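PDB 1U9D: hypothetical protein VC0714, which is of unknown function but belongs to the DUF1904 family, which is grouped in the macrophage migration inhibitory factor (MIF) clan. Local coordinates for residues A[17-22]-A[70-75]; A[21-26]-A[64-69]; A[38-43]-A[83-88]; A[88-93]-A[103-108]. All coordinates share one frame; numbering follows the deposited sequence.

Contact 1 of 4, residues A[17-22]-A[70-75]; sequences PHLRFR and VEVLWF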
# COMPACT_ATOMS: atom_id res chain seq x y z
N PRO A 17 3.11 -3.90 -13.15
CA PRO A 17 2.94 -3.11 -14.37
C PRO A 17 4.06 -3.40 -15.36
O PRO A 17 5.22 -3.43 -14.99
CB PRO A 17 3.02 -1.65 -13.89
CG PRO A 17 3.41 -1.70 -12.45
CD PRO A 17 3.68 -3.11 -12.05
N HIS A 18 3.68 -3.64 -16.60
CA HIS A 18 4.58 -3.74 -17.73
C HIS A 18 4.32 -2.50 -18.59
O HIS A 18 3.23 -2.36 -19.11
CB HIS A 18 4.26 -5.00 -18.54
CG HIS A 18 4.19 -6.25 -17.72
ND1 HIS A 18 5.28 -7.08 -17.53
CD2 HIS A 18 3.17 -6.81 -17.02
CE1 HIS A 18 4.93 -8.09 -16.74
NE2 HIS A 18 3.66 -7.94 -16.42
N LEU A 19 5.30 -1.61 -18.72
CA LEU A 19 5.15 -0.39 -19.49
C LEU A 19 5.73 -0.61 -20.86
O LEU A 19 6.90 -1.03 -20.96
CB LEU A 19 5.88 0.75 -18.83
CG LEU A 19 5.14 1.33 -17.62
CD1 LEU A 19 5.35 0.46 -16.41
CD2 LEU A 19 5.64 2.74 -17.39
N ARG A 20 4.97 -0.30 -21.89
CA ARG A 20 5.41 -0.46 -23.27
C ARG A 20 5.41 0.89 -23.95
O ARG A 20 4.40 1.56 -23.97
CB ARG A 20 4.49 -1.41 -24.00
CG ARG A 20 4.46 -2.76 -23.40
CD ARG A 20 3.62 -3.75 -24.16
NE ARG A 20 3.74 -5.04 -23.51
CZ ARG A 20 3.00 -6.10 -23.79
NH1 ARG A 20 2.05 -6.04 -24.71
NH2 ARG A 20 3.22 -7.22 -23.12
N PHE A 21 6.56 1.29 -24.49
CA PHE A 21 6.75 2.60 -25.05
C PHE A 21 6.68 2.49 -26.55
O PHE A 21 7.49 1.79 -27.15
CB PHE A 21 8.11 3.12 -24.61
CG PHE A 21 8.19 3.42 -23.15
CD1 PHE A 21 7.84 4.67 -22.68
CD2 PHE A 21 8.54 2.44 -22.25
CE1 PHE A 21 7.87 4.96 -21.30
CE2 PHE A 21 8.56 2.71 -20.88
CZ PHE A 21 8.23 3.99 -20.42
N ARG A 22 5.72 3.18 -27.15
CA ARG A 22 5.49 3.13 -28.59
C ARG A 22 5.62 4.53 -29.17
O ARG A 22 5.19 5.50 -28.54
CB ARG A 22 4.06 2.70 -28.88
CG ARG A 22 3.61 1.44 -28.25
CD ARG A 22 2.44 0.80 -29.00
NE ARG A 22 2.30 -0.51 -28.44
CZ ARG A 22 2.48 -1.63 -29.09
NH1 ARG A 22 2.74 -1.66 -30.39
NH2 ARG A 22 2.36 -2.75 -28.42
N VAL A 70 2.25 5.24 -24.20
CA VAL A 70 2.73 4.28 -23.23
C VAL A 70 1.52 3.42 -22.89
O VAL A 70 0.48 3.94 -22.48
CB VAL A 70 3.23 4.95 -21.96
CG1 VAL A 70 3.73 3.90 -20.96
CG2 VAL A 70 4.32 5.96 -22.29
N GLU A 71 1.66 2.12 -23.10
CA GLU A 71 0.65 1.15 -22.73
C GLU A 71 1.10 0.58 -21.40
O GLU A 71 2.29 0.28 -21.25
CB GLU A 71 0.58 0.02 -23.72
CG GLU A 71 -0.10 0.33 -25.04
CD GLU A 71 -0.06 -0.87 -25.97
OE1 GLU A 71 0.97 -1.57 -25.99
OE2 GLU A 71 -1.07 -1.14 -26.64
N VAL A 72 0.18 0.44 -20.46
CA VAL A 72 0.51 -0.12 -19.14
C VAL A 72 -0.35 -1.35 -19.02
O VAL A 72 -1.57 -1.27 -19.00
CB VAL A 72 0.21 0.84 -18.02
CG1 VAL A 72 0.50 0.22 -16.66
CG2 VAL A 72 1.01 2.13 -18.18
N LEU A 73 0.28 -2.52 -19.03
CA LEU A 73 -0.44 -3.75 -18.85
C LEU A 73 -0.29 -4.10 -17.38
O LEU A 73 0.83 -4.18 -16.89
CB LEU A 73 0.09 -4.86 -19.72
CG LEU A 73 -0.27 -4.63 -21.18
CD1 LEU A 73 0.82 -3.85 -21.86
CD2 LEU A 73 -0.53 -5.98 -21.89
N TRP A 74 -1.39 -4.24 -16.67
CA TRP A 74 -1.28 -4.45 -15.22
C TRP A 74 -2.49 -5.12 -14.62
O TRP A 74 -3.45 -5.33 -15.31
CB TRP A 74 -1.01 -3.11 -14.54
CG TRP A 74 -2.17 -2.15 -14.50
CD1 TRP A 74 -3.32 -2.17 -15.25
CD2 TRP A 74 -2.28 -1.00 -13.66
NE1 TRP A 74 -4.14 -1.12 -14.90
CE2 TRP A 74 -3.52 -0.39 -13.92
CE3 TRP A 74 -1.44 -0.43 -12.69
CZ2 TRP A 74 -3.94 0.75 -13.26
CZ3 TRP A 74 -1.86 0.70 -12.03
CH2 TRP A 74 -3.10 1.28 -12.33
N PHE A 75 -2.46 -5.45 -13.34
CA PHE A 75 -3.64 -6.04 -12.69
C PHE A 75 -4.71 -5.05 -12.28
O PHE A 75 -5.82 -5.45 -11.88
CB PHE A 75 -3.24 -6.83 -11.44
CG PHE A 75 -2.41 -8.04 -11.72
CD1 PHE A 75 -2.71 -8.87 -12.76
CD2 PHE A 75 -1.33 -8.36 -10.89
CE1 PHE A 75 -1.95 -10.01 -13.01
CE2 PHE A 75 -0.57 -9.51 -11.12
CZ PHE A 75 -0.87 -10.31 -12.19
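V70 packs against F21 where strands 18-22 and 69-74, the two central strands of a mixed four-stranded sheet backed on one face by two helices, run antiparallel. Its CG2 lies 3.8 Å from CD1 of F21, both side chains leaning the same way on the face that helices 26-44 and 79-97 cover. E71 follows on the other face. Its N and O bond the O and N of R20, and with CG anti to the carbonyl carbon (chi1 -76°) the extended chain brings OE1 to R22. OE1 takes a forked salt bridge: R22 NH2 donates from 3.0 Å on the syn side, well out of the carboxylate plane, while the bond from NE is weak. Guanidinium and carboxylate stand 78° apart. V72 returns to the helix-covered face, where its CG2 meets CG of L19 and its CG1 reaches CB of P17. L73 pairs with H18 through two nearly straight backbone bonds; the H18 ring keeps CD2 3.5 Å from L73 O, while its ND1 is hydrogen-bonded to OG1 of T52. L73 CD1 sits over one face of the R20 guanidinium, 3.6 Å from NE. Beyond the last pair, CB of W74 rests 4.0 Å from CA of P17.

Contact 2 of 4, residues A[21-26]-A[64-69]; sequences FRAVEA and GGVYPM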
# COMPACT_ATOMS: atom_id res chain seq x y z
N PHE A 21 6.56 1.29 -24.49
CA PHE A 21 6.75 2.60 -25.05
C PHE A 21 6.68 2.49 -26.55
O PHE A 21 7.49 1.79 -27.15
CB PHE A 21 8.11 3.12 -24.61
CG PHE A 21 8.19 3.42 -23.15
CD1 PHE A 21 7.84 4.67 -22.68
CD2 PHE A 21 8.54 2.44 -22.25
CE1 PHE A 21 7.87 4.96 -21.30
CE2 PHE A 21 8.56 2.71 -20.88
CZ PHE A 21 8.23 3.99 -20.42
N ARG A 22 5.72 3.18 -27.15
CA ARG A 22 5.49 3.13 -28.59
C ARG A 22 5.62 4.53 -29.17
O ARG A 22 5.19 5.50 -28.54
CB ARG A 22 4.06 2.70 -28.88
CG ARG A 22 3.61 1.44 -28.25
CD ARG A 22 2.44 0.80 -29.00
NE ARG A 22 2.30 -0.51 -28.44
CZ ARG A 22 2.48 -1.63 -29.09
NH1 ARG A 22 2.74 -1.66 -30.39
NH2 ARG A 22 2.36 -2.75 -28.42
N ALA A 23 6.15 4.63 -30.38
CA ALA A 23 6.28 5.91 -31.08
C ALA A 23 7.07 6.95 -30.29
O ALA A 23 6.76 8.14 -30.30
CB ALA A 23 4.88 6.44 -31.46
N VAL A 24 8.10 6.48 -29.61
CA VAL A 24 8.96 7.32 -28.79
C VAL A 24 10.40 6.99 -29.20
O VAL A 24 10.76 5.83 -29.35
CB VAL A 24 8.81 7.07 -27.28
CG1 VAL A 24 7.58 7.70 -26.72
CG2 VAL A 24 8.78 5.60 -26.99
N GLU A 25 11.23 8.00 -29.39
CA GLU A 25 12.61 7.75 -29.77
C GLU A 25 13.35 6.99 -28.67
O GLU A 25 13.11 7.23 -27.49
CB GLU A 25 13.32 9.07 -30.06
CG GLU A 25 14.57 8.88 -30.88
CD GLU A 25 15.83 8.97 -30.05
OE1 GLU A 25 16.79 8.20 -30.31
OE2 GLU A 25 15.85 9.82 -29.13
N ALA A 26 14.26 6.11 -29.08
CA ALA A 26 14.93 5.18 -28.19
C ALA A 26 15.69 5.91 -27.09
O ALA A 26 15.64 5.50 -25.93
CB ALA A 26 15.89 4.27 -28.98
N GLY A 64 -0.97 14.03 -39.54
CA GLY A 64 -0.80 15.06 -38.54
C GLY A 64 0.33 14.77 -37.59
O GLY A 64 0.62 15.59 -36.72
N GLY A 65 0.97 13.62 -37.78
CA GLY A 65 2.08 13.17 -36.98
C GLY A 65 1.64 12.20 -35.90
O GLY A 65 0.51 12.28 -35.40
N VAL A 66 2.56 11.30 -35.54
CA VAL A 66 2.31 10.25 -34.59
C VAL A 66 2.70 10.77 -33.22
O VAL A 66 3.80 11.29 -33.05
CB VAL A 66 3.18 9.03 -34.87
CG1 VAL A 66 2.85 7.95 -33.88
CG2 VAL A 66 2.98 8.52 -36.30
N TYR A 67 1.83 10.60 -32.24
CA TYR A 67 2.15 11.02 -30.88
C TYR A 67 2.62 9.83 -30.06
O TYR A 67 2.21 8.71 -30.31
CB TYR A 67 0.94 11.66 -30.23
CG TYR A 67 0.54 12.93 -30.93
CD1 TYR A 67 1.23 14.12 -30.68
CD2 TYR A 67 -0.48 12.94 -31.87
CE1 TYR A 67 0.90 15.29 -31.33
CE2 TYR A 67 -0.83 14.12 -32.53
CZ TYR A 67 -0.13 15.29 -32.25
OH TYR A 67 -0.45 16.47 -32.89
N PRO A 68 3.45 10.08 -29.07
CA PRO A 68 3.96 8.97 -28.25
C PRO A 68 2.87 8.30 -27.43
O PRO A 68 1.86 8.92 -27.09
CB PRO A 68 5.03 9.64 -27.41
CG PRO A 68 4.76 11.05 -27.43
CD PRO A 68 3.94 11.39 -28.62
N MSE A 69 3.01 7.00 -27.18
CA MSE A 69 2.05 6.28 -26.36
C MSE A 69 2.75 5.32 -25.42
O MSE A 69 3.70 4.66 -25.84
CB MSE A 69 1.10 5.47 -27.19
CG MSE A 69 0.09 4.70 -26.33
SE MSE A 69 -0.94 3.53 -27.42
CE MSE A 69 -2.45 4.77 -27.79
O HOH W 1 5.89 10.45 -31.31
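R22 and M69 close the antiparallel pairing of the two segments as a hydrogen-bonded pair: R22 N gives a 2.8 Å bond to M69 O, approached almost head-on at a C=O...N angle of 172°, and M69 N returns a bond to R22 O from a position tilted out of the carbonyl plane. Regular pairing stops here, although A23 and P68 stay close. A23 takes up left-handed backbone angles (phi 57°, psi 37°); its methyl points toward the 64-69 side and its carbonyl meets a water. That water donates to A23 O at 2.7 Å and to V66 O at 2.8 Å, bridging two carbonyls that could not bond each other directly. Beside it, CB of A23 touches CG1 of V66 at 3.5 Å; this branch of the valine stands anti to its backbone N, which carries it across to the alanine. The backbone of P68 adds a CA-H...O contact to A23 O. V24 then crosses the P68 ring at about a right angle, its CG1 pressed to 3.3 Å from the proline CB, tighter than an ordinary van der Waals contact. V24 also rests on V29 of helix 26-44 and P68 on L103, so the pair lies between that helix and the residue preceding strand 104-109. The selenomethionine M69 shares a face of the sheet with R22, whose guanidinium is held by E71. This is the end of an antiparallel strand pair, closed by a water between two carbonyls, where strand 18-22 turns toward helix 26-44 and the loop after strand 52-55 enters strand 69-74.

Contact 3 of 4, residues A[38-43]-A[83-88]; sequences NELSSL and DQIAQV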
# COMPACT_ATOMS: atom_id res chain seq x y z
N ASN A 38 12.13 5.07 -10.35
CA ASN A 38 12.26 5.73 -9.06
C ASN A 38 10.92 6.30 -8.60
O ASN A 38 10.46 6.02 -7.49
CB ASN A 38 13.29 6.85 -9.12
CG ASN A 38 14.72 6.35 -9.17
OD1 ASN A 38 15.02 5.23 -8.79
ND2 ASN A 38 15.61 7.21 -9.65
N GLU A 39 10.29 7.09 -9.46
CA GLU A 39 9.03 7.74 -9.10
C GLU A 39 7.84 6.79 -8.93
O GLU A 39 7.09 6.91 -7.96
CB GLU A 39 8.69 8.89 -10.06
CG GLU A 39 7.74 9.89 -9.40
CD GLU A 39 7.51 11.18 -10.17
OE1 GLU A 39 8.05 11.36 -11.28
OE2 GLU A 39 6.75 12.04 -9.65
N LEU A 40 7.68 5.82 -9.83
CA LEU A 40 6.56 4.87 -9.73
C LEU A 40 6.69 3.91 -8.55
O LEU A 40 5.70 3.60 -7.90
CB LEU A 40 6.39 4.08 -11.02
CG LEU A 40 6.01 4.94 -12.23
CD1 LEU A 40 5.96 4.08 -13.49
CD2 LEU A 40 4.68 5.63 -12.01
N SER A 41 7.89 3.44 -8.26
CA SER A 41 8.03 2.47 -7.18
C SER A 41 7.74 3.15 -5.83
O SER A 41 7.13 2.54 -4.96
CB SER A 41 9.39 1.77 -7.21
OG SER A 41 10.44 2.67 -7.11
N SER A 42 8.15 4.41 -5.69
CA SER A 42 7.82 5.23 -4.53
C SER A 42 6.33 5.50 -4.43
O SER A 42 5.71 5.30 -3.38
CB SER A 42 8.51 6.59 -4.62
OG SER A 42 9.91 6.46 -4.57
N LEU A 43 5.76 5.97 -5.53
CA LEU A 43 4.35 6.30 -5.57
C LEU A 43 3.46 5.13 -5.20
O LEU A 43 2.51 5.31 -4.46
CB LEU A 43 3.97 6.80 -6.94
CG LEU A 43 2.51 7.20 -7.05
CD1 LEU A 43 2.29 8.53 -6.32
CD2 LEU A 43 2.10 7.27 -8.50
N ASP A 83 -5.11 7.40 -12.25
CA ASP A 83 -4.97 8.79 -12.68
C ASP A 83 -3.63 9.41 -12.29
O ASP A 83 -3.06 10.18 -13.05
CB ASP A 83 -6.05 9.68 -12.05
CG ASP A 83 -7.47 9.35 -12.48
OD1 ASP A 83 -7.74 8.61 -13.46
OD2 ASP A 83 -8.43 9.83 -11.83
N GLN A 84 -3.16 9.12 -11.07
CA GLN A 84 -1.87 9.64 -10.61
C GLN A 84 -0.70 9.09 -11.41
O GLN A 84 0.26 9.80 -11.72
CB GLN A 84 -1.68 9.33 -9.12
CG GLN A 84 -2.30 10.39 -8.22
CD GLN A 84 -1.27 11.38 -7.76
OE1 GLN A 84 -0.45 11.08 -6.87
NE2 GLN A 84 -1.25 12.55 -8.39
N ILE A 85 -0.79 7.81 -11.75
CA ILE A 85 0.26 7.18 -12.53
C ILE A 85 0.35 7.80 -13.89
O ILE A 85 1.45 8.03 -14.39
CB ILE A 85 0.04 5.66 -12.66
CG1 ILE A 85 0.14 4.99 -11.31
CG2 ILE A 85 1.08 5.07 -13.63
CD1 ILE A 85 -0.49 3.62 -11.29
N ALA A 86 -0.79 8.00 -14.51
CA ALA A 86 -0.85 8.64 -15.80
C ALA A 86 -0.20 10.01 -15.70
O ALA A 86 0.53 10.42 -16.58
CB ALA A 86 -2.28 8.76 -16.26
N GLN A 87 -0.47 10.73 -14.63
CA GLN A 87 0.11 12.07 -14.47
C GLN A 87 1.64 12.04 -14.31
O GLN A 87 2.33 12.85 -14.92
CB GLN A 87 -0.57 12.84 -13.35
CG GLN A 87 -0.38 14.37 -13.41
CD GLN A 87 -0.96 15.00 -14.69
OE1 GLN A 87 -2.18 15.11 -14.83
NE2 GLN A 87 -0.07 15.38 -15.63
N VAL A 88 2.17 11.08 -13.56
CA VAL A 88 3.64 10.92 -13.40
C VAL A 88 4.35 10.63 -14.72
O VAL A 88 5.34 11.28 -15.08
CB VAL A 88 3.98 9.81 -12.40
CG1 VAL A 88 5.50 9.48 -12.45
CG2 VAL A 88 3.54 10.19 -10.99
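E39 and V88 approach from opposite directions between two antiparallel helices, 26-44 and 79-97, which pack side by side on one face of the sheet in this alpha/beta fold; the axes of the short helical segments approach to 10.7 Å, their directions 162° apart. The glutamate can be followed outward along one valine methyl. Its CB is 4.0 Å from V88 CG1, and CG, placed anti to the backbone N (chi1 -157°), is a little nearer to the same methyl. The extended chain then carries CD to 3.5 Å from it. At the tip OE1 touches CG1 at 3.4 Å, and OE2 is almost equally far from CG1 and CG2. The whole side chain, carboxylate included, thus lies against V88 at the border of the interface, with no hydrogen bond between the segments. Deeper in, L40 slides past V88 in the opposite direction and crosses I85 at about a right angle, its CD2 touching both V88 CG1 and I85 CG2. F51 backs L40, and F107 of strand 104-109 lies against I85, which ties this inner layer to the sheet. L43, one turn on from E39, spreads its two methyls differently. CD2 enters the groove between I85 CG1 and V88 CG2, equidistant from them, while CD1 turns to the exposed Q84 and stops 3.8 Å from OE1 of its bent side chain.

Contact 4 of 4, residues A[88-93]-A[103-108]; sequences VITDQI and LAVVFI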
# COMPACT_ATOMS: atom_id res chain seq x y z
N VAL A 88 2.17 11.08 -13.56
CA VAL A 88 3.64 10.92 -13.40
C VAL A 88 4.35 10.63 -14.72
O VAL A 88 5.34 11.28 -15.08
CB VAL A 88 3.98 9.81 -12.40
CG1 VAL A 88 5.50 9.48 -12.45
CG2 VAL A 88 3.54 10.19 -10.99
N ILE A 89 3.82 9.68 -15.48
CA ILE A 89 4.40 9.28 -16.75
C ILE A 89 4.37 10.48 -17.69
O ILE A 89 5.33 10.75 -18.38
CB ILE A 89 3.63 8.09 -17.36
CG1 ILE A 89 3.86 6.82 -16.55
CG2 ILE A 89 4.07 7.84 -18.78
CD1 ILE A 89 2.96 5.62 -16.96
N THR A 90 3.26 11.19 -17.71
CA THR A 90 3.10 12.30 -18.62
C THR A 90 4.09 13.41 -18.33
O THR A 90 4.76 13.91 -19.24
CB THR A 90 1.66 12.80 -18.55
OG1 THR A 90 0.79 11.73 -18.98
CG2 THR A 90 1.42 13.90 -19.54
N ASP A 91 4.21 13.74 -17.06
CA ASP A 91 5.12 14.77 -16.58
C ASP A 91 6.59 14.46 -16.85
O ASP A 91 7.32 15.32 -17.33
CB ASP A 91 4.85 15.04 -15.09
CG ASP A 91 3.60 15.91 -14.87
OD1 ASP A 91 3.10 16.49 -15.88
OD2 ASP A 91 3.04 16.08 -13.76
N GLN A 92 7.02 13.22 -16.64
CA GLN A 92 8.38 12.85 -16.99
C GLN A 92 8.67 12.91 -18.49
O GLN A 92 9.70 13.45 -18.91
CB GLN A 92 8.70 11.48 -16.43
CG GLN A 92 8.70 11.51 -14.91
CD GLN A 92 9.70 10.57 -14.28
OE1 GLN A 92 9.73 10.44 -13.05
NE2 GLN A 92 10.48 9.89 -15.10
N ILE A 93 7.76 12.39 -19.31
CA ILE A 93 7.91 12.48 -20.75
C ILE A 93 7.95 13.95 -21.21
O ILE A 93 8.71 14.28 -22.10
CB ILE A 93 6.81 11.67 -21.50
CG1 ILE A 93 7.26 10.24 -21.75
CG2 ILE A 93 6.49 12.27 -22.84
CD1 ILE A 93 6.59 9.22 -20.90
N LEU A 103 1.12 13.18 -25.03
CA LEU A 103 1.33 11.78 -24.69
C LEU A 103 -0.00 11.08 -24.43
O LEU A 103 -0.85 11.61 -23.73
CB LEU A 103 2.20 11.67 -23.45
CG LEU A 103 2.51 10.23 -23.02
CD1 LEU A 103 3.52 9.58 -23.93
CD2 LEU A 103 3.01 10.17 -21.58
N ALA A 104 -0.17 9.88 -25.00
CA ALA A 104 -1.27 8.99 -24.62
C ALA A 104 -0.73 7.95 -23.62
O ALA A 104 0.34 7.42 -23.81
CB ALA A 104 -1.80 8.28 -25.84
N VAL A 105 -1.48 7.67 -22.56
CA VAL A 105 -1.11 6.60 -21.61
C VAL A 105 -2.35 5.74 -21.54
O VAL A 105 -3.43 6.25 -21.24
CB VAL A 105 -0.78 7.13 -20.22
CG1 VAL A 105 -0.52 5.95 -19.27
CG2 VAL A 105 0.43 8.09 -20.21
N VAL A 106 -2.23 4.46 -21.83
CA VAL A 106 -3.42 3.60 -21.87
C VAL A 106 -3.20 2.40 -20.96
O VAL A 106 -2.17 1.75 -21.06
CB VAL A 106 -3.72 3.13 -23.33
CG1 VAL A 106 -2.68 2.30 -23.87
CG2 VAL A 106 -5.01 2.34 -23.38
N PHE A 107 -4.14 2.12 -20.07
CA PHE A 107 -4.00 1.01 -19.15
C PHE A 107 -4.83 -0.16 -19.68
O PHE A 107 -5.96 0.01 -20.08
CB PHE A 107 -4.47 1.45 -17.77
CG PHE A 107 -3.60 2.50 -17.14
CD1 PHE A 107 -2.65 2.17 -16.20
CD2 PHE A 107 -3.75 3.84 -17.47
CE1 PHE A 107 -1.84 3.15 -15.64
CE2 PHE A 107 -2.95 4.80 -16.91
CZ PHE A 107 -1.99 4.45 -15.98
N ILE A 108 -4.25 -1.35 -19.70
CA ILE A 108 -4.96 -2.53 -20.14
C ILE A 108 -4.97 -3.51 -18.97
O ILE A 108 -3.92 -3.91 -18.53
CB ILE A 108 -4.31 -3.12 -21.38
CG1 ILE A 108 -4.49 -2.15 -22.58
CG2 ILE A 108 -4.94 -4.48 -21.72
CD1 ILE A 108 -3.44 -2.26 -23.60
O HOH W 2 -1.22 11.16 -20.80
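T90 OG1 is gripped by two partners: it bonds to O of A86 one turn back in its own helix, and a water donates to it at 2.8 Å. The same water donates to L103 O at 3.0 Å, so a single molecule spans the rim between helix 79-97 and the residue just before strand 104-109. The hydroxyl takes this place because OG1 stands anti to the carbonyl carbon (chi1 -62°), next to the helix backbone. The rest of the contact is mainly aliphatic. L103 drives CD2 into the helix surface, touching CA of T90 at 3.6 Å, CG2 of I89 at 3.8 Å and CD1 of I93 also at 3.8 Å; its side chain crosses both isoleucines at about a right angle. Two residues along, the V105 side chain crosses those of I89 and T90 obliquely, with CG2 touching both I89 CG2 and T90 OG1. I89 also meets V70 of strand 69-74, and I93 meets L32 of helix 26-44. These elements belong to a beta-alpha-beta crossover in which helix 79-97 links strands 69-74 and 104-109. With no direct hydrogen bond between the segments, helix and strand are held by branched aliphatic packing, while the polar link at its margin runs through water.

In the fold
All four contacts belong to one two-layer unit, two helices packed on one face of a mixed sheet. Contacts 1 and 2 follow each other along strands 18-22 and 69-74, the middle of the sheet, their centres about 14 Å apart, and share F21 and R22. Contact 3 pairs the two helices, its centre about 13 Å from that of contact 1, which it touches through W74 with I85 and L19 with L40. Contact 4, centred about 10 Å from contact 3, shares V88 and helix 79-97 with it, and its strand 104-109 borders strand 69-74. Along the chain contacts 1 and 3 alternate, whereas contact 4 opens after the others close. Contact 2 also touches contact 4, through P68 and A104.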